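Replicative DNA helicase (Mycobacterium chimaera, PDB 6RIX) probably carries an intein of the Hint fold, the chain described here, that would excise itself from the helicase precursor by protein splicing. Local coordinates at residues L2-P7 and P121-E126; C48-F53 and R115-V120. All coordinates share one frame; numbering follows the deposited sequence.

Both interactions tie an early part of the chain to a late one, and interaction 2 is nested within the loop that interaction 1 closes. Residues 115-120 run directly into 121-126, so one continuous piece pairs first with strand 48-53 and then with the chain start. The two centres lie about 13 Å apart, yet they touch: Ala3 CB packs 3.9 Å from Val120 CG2, and Val122 CG1 sits 3.9 Å from Cys48 SG. Interaction 1 is the one beside the probable N-terminal splice junction, since Ala1 begins the chain and Leu2 packs on His65, whose place in the sequence fits the block B histidine of inteins.

Interaction 1: L2-P7 and P121-E126; sequences LALYTP and PVRCVE
In what appears to be a Hint fold, the N-terminal strand is held by a strand from near the other end of the chain, with Leu2 and Arg123 forming the antiparallel hydrogen-bonded pair. Leu2 N gives to Arg123 O and Arg123 N gives back to Leu2 O, both at 3.0 Å. At the next, non-hydrogen-bonded pair, Ala3 and Val122, the CA atoms come within 4.3 Å. Val122 CG1, on the side of its own backbone N (chi1 -63°), lies 3.7 Å from Leu2 C.

Past Ala3 the chain leaves the strand in a type I turn. Leu4 N makes a longer bond of 3.3 Å to Pro121 O, and a water spans the same two atoms, accepting from Leu4 N and donating to Pro121 O. The turn closes on Ala3 O, which takes both Thr6 N and Thr6 OG1 from one face of its carbonyl plane, the hydroxyl at 2.7 Å.

Leu4 spans two residues of the partner strand with its two methyl branches: CD1 rests on Pro121 CB at 3.8 Å, and CD2 reaches Arg123 CB at 3.9 Å, the side chain crossing each of the two at about a right angle. Arg123 bends at chi2 (148°) and carries its guanidinium away from Leu2, to Val20 O through NH2 and Thr40 O through NE. Leu2 itself packs on Ile59 and Tyr134.

Backbone bonds therefore set the register, the single N-H of Leu4 is shared between Pro121 O and the bridging water, consistent with the long direct bond, and the arginine spends its charged end on carbonyls beyond the pair, where their dipoles probably favour the cation.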
loop_
_atom_site.group_PDB
_atom_site.type_symbol
_atom_site.label_atom_id
_atom_site.label_comp_id
_atom_site.label_asym_id
_atom_site.label_seq_id
_atom_site.Cartn_x
_atom_site.Cartn_y
_atom_site.Cartn_z
ATOM N N LEU B 2 -3.467 -5.409 1.950
ATOM C CA LEU B 2 -4.295 -4.240 2.200
ATOM C C LEU B 2 -5.762 -4.633 2.306
ATOM O O LEU B 2 -6.203 -5.620 1.709
ATOM C CB LEU B 2 -4.158 -3.211 1.077
ATOM C CG LEU B 2 -2.743 -2.718 0.807
ATOM C CD1 LEU B 2 -2.784 -1.632 -0.283
ATOM C CD2 LEU B 2 -2.108 -2.204 2.105
ATOM N N ALA B 3 -6.513 -3.833 3.058
ATOM C CA ALA B 3 -7.955 -4.024 3.178
ATOM C C ALA B 3 -8.614 -4.066 1.801
ATOM O O ALA B 3 -8.204 -3.358 0.879
ATOM C CB ALA B 3 -8.556 -2.880 3.999
ATOM N N LEU B 4 -9.673 -4.885 1.671
ATOM C CA LEU B 4 -10.374 -4.995 0.388
ATOM C C LEU B 4 -10.948 -3.660 -0.066
ATOM O O LEU B 4 -11.124 -3.443 -1.271
ATOM C CB LEU B 4 -11.512 -6.013 0.476
ATOM C CG LEU B 4 -11.175 -7.423 0.952
ATOM C CD1 LEU B 4 -12.401 -8.330 0.780
ATOM C CD2 LEU B 4 -9.973 -7.942 0.202
ATOM N N TYR B 5 -11.283 -2.776 0.868
ATOM C CA TYR B 5 -11.888 -1.509 0.502
ATOM C C TYR B 5 -10.866 -0.445 0.134
ATOM O O TYR B 5 -11.256 0.692 -0.145
ATOM C CB TYR B 5 -12.795 -0.999 1.628
ATOM C CG TYR B 5 -12.200 -0.969 3.030
ATOM C CD1 TYR B 5 -11.190 -0.077 3.360
ATOM C CD2 TYR B 5 -12.693 -1.797 4.029
ATOM C CE1 TYR B 5 -10.661 -0.039 4.641
ATOM C CE2 TYR B 5 -12.179 -1.759 5.312
ATOM C CZ TYR B 5 -11.159 -0.876 5.606
ATOM O OH TYR B 5 -10.643 -0.829 6.879
ATOM N N THR B 6 -9.589 -0.781 0.104
ATOM C CA THR B 6 -8.572 0.205 -0.250
ATOM C C THR B 6 -8.726 0.622 -1.711
ATOM O O THR B 6 -8.665 -0.233 -2.601
ATOM C CB THR B 6 -7.166 -0.346 -0.032
ATOM O OG1 THR B 6 -7.048 -0.902 1.284
ATOM C CG2 THR B 6 -6.156 0.781 -0.157
ATOM N N PRO B 7 -8.910 1.898 -2.009
ATOM C CA PRO B 7 -8.934 2.316 -3.415
ATOM C C PRO B 7 -7.517 2.343 -3.965
ATOM O O PRO B 7 -6.571 2.736 -3.275
ATOM C CB PRO B 7 -9.559 3.718 -3.364
ATOM C CG PRO B 7 -9.241 4.220 -2.004
ATOM C CD PRO B 7 -9.113 3.019 -1.080
ATOM N N PRO B 121 -10.870 -8.206 6.318
ATOM C CA PRO B 121 -10.338 -8.992 5.196
ATOM C C PRO B 121 -9.294 -8.197 4.417
ATOM O O PRO B 121 -9.452 -6.996 4.185
ATOM C CB PRO B 121 -11.582 -9.287 4.344
ATOM C CG PRO B 121 -12.740 -9.147 5.280
ATOM C CD PRO B 121 -12.343 -8.109 6.286
ATOM N N VAL B 122 -8.208 -8.876 4.015
ATOM C CA VAL B 122 -7.120 -8.255 3.265
ATOM C C VAL B 122 -6.699 -9.162 2.114
ATOM O O VAL B 122 -7.069 -10.336 2.037
ATOM C CB VAL B 122 -5.892 -7.936 4.147
ATOM C CG1 VAL B 122 -6.247 -6.922 5.234
ATOM C CG2 VAL B 122 -5.306 -9.223 4.749
ATOM N N ARG B 123 -5.896 -8.587 1.220
ATOM C CA ARG B 123 -5.437 -9.260 0.017
ATOM C C ARG B 123 -4.064 -8.723 -0.380
ATOM O O ARG B 123 -3.760 -7.549 -0.165
ATOM C CB ARG B 123 -6.464 -9.023 -1.098
ATOM C CG ARG B 123 -6.244 -9.754 -2.348
ATOM C CD ARG B 123 -7.594 -10.057 -2.962
ATOM N NE ARG B 123 -7.410 -10.711 -4.236
ATOM C CZ ARG B 123 -7.728 -10.171 -5.400
ATOM N NH1 ARG B 123 -8.269 -8.955 -5.447
ATOM N NH2 ARG B 123 -7.509 -10.850 -6.511
ATOM N N CYS B 124 -3.236 -9.594 -0.957
ATOM C CA CYS B 124 -1.913 -9.233 -1.456
ATOM C C CYS B 124 -1.905 -9.274 -2.975
ATOM O O CYS B 124 -2.521 -10.159 -3.578
ATOM C CB CYS B 124 -0.843 -10.192 -0.933
ATOM S SG CYS B 124 -0.073 -9.705 0.602
ATOM N N VAL B 125 -1.191 -8.328 -3.594
ATOM C CA VAL B 125 -0.953 -8.337 -5.031
ATOM C C VAL B 125 0.544 -8.191 -5.275
ATOM O O VAL B 125 1.257 -7.522 -4.520
ATOM C CB VAL B 125 -1.719 -7.227 -5.786
ATOM C CG1 VAL B 125 -3.215 -7.445 -5.701
ATOM C CG2 VAL B 125 -1.331 -5.850 -5.257
ATOM N N GLU B 126 1.014 -8.825 -6.345
ATOM C CA GLU B 126 2.385 -8.687 -6.824
ATOM C C GLU B 126 2.335 -8.029 -8.191
ATOM O O GLU B 126 1.553 -8.451 -9.046
ATOM C CB GLU B 126 3.082 -10.034 -6.950
ATOM C CG GLU B 126 2.965 -10.956 -5.763
ATOM C CD GLU B 126 4.047 -12.015 -5.779
ATOM O OE1 GLU B 126 3.709 -13.214 -5.667
ATOM O OE2 GLU B 126 5.235 -11.647 -5.922
HETATM O O HOH W 1 -11.629 -5.259 4.014
#

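Interaction 2: C48-F53 and R115-V120; sequences CYEVEF and RRVASV
Strand 48-53 meets the end of strand 106-117 in antiparallel fashion, the short axes 132° apart, with Glu50 and Arg115 as a hydrogen-bonded pair. Glu50 N reaches Arg115 O at 2.7 Å and Arg115 N returns to Glu50 O at 3.1 Å. Val117 N then gives a nearly straight bond of 2.9 Å to Cys48 O. From there the chains splay, and a water accepts from Cys48 N and Arg116 NE while donating to Val117 O.

Tyr49 and Arg116 share one face of the sheet. Arg116 CA lies over the centre of the Tyr49 ring, and CB is 4.3 Å from its centroid in a CH-pi contact over the same face. A bend at chi2 (86°) then takes CD over the rim of that face, near CE1, and to 3.3 Å from Cys48 O, which sits at the guanidinium edge; guanidinium and ring planes differ by 23°. On the other face of the sheet the Glu50 and Val117 side chains cross at about a right angle, Glu50 CB 3.7 Å from Val117 CG1, and Cys48 SG accepts a weak bond from Val120 N at 3.7 Å.

Strand 48-53 is flanked on its other side by strand 58-62, bonded through Tyr49 to Ala61 and Val51 to Ile59; Cys48 and Val120 both pack on Val60 there.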
loop_
_atom_site.group_PDB
_atom_site.type_symbol
_atom_site.label_atom_id
_atom_site.label_comp_id
_atom_site.label_asym_id
_atom_site.label_seq_id
_atom_site.Cartn_x
_atom_site.Cartn_y
_atom_site.Cartn_z
ATOM N N CYS B 48 -4.343 -6.268 11.906
ATOM C CA CYS B 48 -4.354 -5.126 11.010
ATOM C C CYS B 48 -3.944 -3.839 11.721
ATOM O O CYS B 48 -4.154 -3.665 12.924
ATOM C CB CYS B 48 -5.740 -4.945 10.377
ATOM S SG CYS B 48 -6.083 -6.166 9.077
ATOM N N TYR B 49 -3.348 -2.943 10.941
ATOM C CA TYR B 49 -2.968 -1.608 11.369
ATOM C C TYR B 49 -3.661 -0.574 10.494
ATOM O O TYR B 49 -3.821 -0.776 9.283
ATOM C CB TYR B 49 -1.451 -1.409 11.278
ATOM C CG TYR B 49 -0.710 -1.964 12.477
ATOM C CD1 TYR B 49 -0.604 -3.333 12.677
ATOM C CD2 TYR B 49 -0.139 -1.115 13.416
ATOM C CE1 TYR B 49 0.055 -3.844 13.786
ATOM C CE2 TYR B 49 0.532 -1.613 14.514
ATOM C CZ TYR B 49 0.624 -2.978 14.690
ATOM O OH TYR B 49 1.282 -3.472 15.786
ATOM N N GLU B 50 -4.049 0.543 11.099
ATOM C CA GLU B 50 -4.499 1.711 10.351
ATOM C C GLU B 50 -3.321 2.669 10.212
ATOM O O GLU B 50 -2.768 3.120 11.217
ATOM C CB GLU B 50 -5.676 2.382 11.061
ATOM C CG GLU B 50 -6.153 3.646 10.392
ATOM C CD GLU B 50 -7.366 4.257 11.071
ATOM O OE1 GLU B 50 -8.346 3.528 11.317
ATOM O OE2 GLU B 50 -7.332 5.473 11.363
ATOM N N VAL B 51 -2.911 2.954 8.979
ATOM C CA VAL B 51 -1.794 3.857 8.720
ATOM C C VAL B 51 -2.342 5.162 8.155
ATOM O O VAL B 51 -3.015 5.163 7.119
ATOM C CB VAL B 51 -0.765 3.232 7.766
ATOM C CG1 VAL B 51 0.484 4.099 7.716
ATOM C CG2 VAL B 51 -0.415 1.820 8.213
ATOM N N GLU B 52 -2.059 6.269 8.839
ATOM C CA GLU B 52 -2.488 7.599 8.422
ATOM C C GLU B 52 -1.276 8.388 7.951
ATOM O O GLU B 52 -0.256 8.456 8.649
ATOM C CB GLU B 52 -3.193 8.337 9.564
ATOM C CG GLU B 52 -3.671 9.730 9.178
ATOM C CD GLU B 52 -4.690 10.296 10.148
ATOM O OE1 GLU B 52 -5.206 9.527 10.990
ATOM O OE2 GLU B 52 -4.975 11.513 10.059
ATOM N N PHE B 53 -1.390 8.972 6.766
ATOM C CA PHE B 53 -0.308 9.723 6.155
ATOM C C PHE B 53 -0.600 11.216 6.215
ATOM O O PHE B 53 -1.744 11.639 6.411
ATOM C CB PHE B 53 -0.107 9.262 4.710
ATOM C CG PHE B 53 0.265 7.815 4.609
ATOM C CD1 PHE B 53 1.593 7.426 4.711
ATOM C CD2 PHE B 53 -0.712 6.845 4.462
ATOM C CE1 PHE B 53 1.948 6.098 4.637
ATOM C CE2 PHE B 53 -0.360 5.506 4.394
ATOM C CZ PHE B 53 0.972 5.136 4.471
ATOM N N ARG B 115 -1.541 2.503 13.972
ATOM C CA ARG B 115 -2.170 1.956 15.158
ATOM C C ARG B 115 -2.807 0.619 14.823
ATOM O O ARG B 115 -3.391 0.454 13.751
ATOM C CB ARG B 115 -3.251 2.901 15.710
ATOM C CG ARG B 115 -2.819 4.350 15.874
ATOM C CD ARG B 115 -2.454 4.669 17.315
ATOM N NE ARG B 115 -1.085 4.272 17.632
ATOM C CZ ARG B 115 -0.578 4.234 18.861
ATOM N NH1 ARG B 115 -1.329 4.568 19.904
ATOM N NH2 ARG B 115 0.680 3.859 19.046
ATOM N N ARG B 116 -2.699 -0.324 15.754
ATOM C CA ARG B 116 -3.408 -1.586 15.611
ATOM C C ARG B 116 -4.911 -1.342 15.659
ATOM O O ARG B 116 -5.401 -0.566 16.482
ATOM C CB ARG B 116 -2.993 -2.550 16.718
ATOM C CG ARG B 116 -3.705 -3.870 16.661
ATOM C CD ARG B 116 -2.992 -4.828 15.730
ATOM N NE ARG B 116 -3.649 -6.128 15.727
ATOM C CZ ARG B 116 -3.476 -7.057 16.663
ATOM N NH1 ARG B 116 -2.645 -6.838 17.678
ATOM N NH2 ARG B 116 -4.133 -8.210 16.580
ATOM N N VAL B 117 -5.643 -1.980 14.744
ATOM C CA VAL B 117 -7.097 -1.911 14.716
ATOM C C VAL B 117 -7.659 -3.325 14.599
ATOM O O VAL B 117 -6.922 -4.310 14.533
ATOM C CB VAL B 117 -7.633 -1.017 13.577
ATOM C CG1 VAL B 117 -7.224 0.425 13.794
ATOM C CG2 VAL B 117 -7.174 -1.533 12.204
ATOM N N ALA B 118 -8.988 -3.417 14.591
ATOM C CA ALA B 118 -9.626 -4.717 14.445
ATOM C C ALA B 118 -9.354 -5.276 13.055
ATOM O O ALA B 118 -9.217 -4.535 12.084
ATOM C CB ALA B 118 -11.127 -4.615 14.691
ATOM N N SER B 119 -9.279 -6.599 12.973
ATOM C CA SER B 119 -8.937 -7.260 11.725
ATOM C C SER B 119 -10.054 -7.080 10.700
ATOM O O SER B 119 -11.238 -7.140 11.035
ATOM C CB SER B 119 -8.685 -8.747 11.980
ATOM O OG SER B 119 -8.453 -9.440 10.766
ATOM N N VAL B 120 -9.670 -6.835 9.450
ATOM C CA VAL B 120 -10.605 -6.833 8.328
ATOM C C VAL B 120 -10.033 -7.737 7.247
ATOM O O VAL B 120 -8.823 -8.020 7.235
ATOM C CB VAL B 120 -10.844 -5.405 7.777
ATOM C CG1 VAL B 120 -11.412 -4.485 8.857
ATOM C CG2 VAL B 120 -9.562 -4.843 7.168
HETATM O O HOH W 2 -5.923 -6.651 14.230
#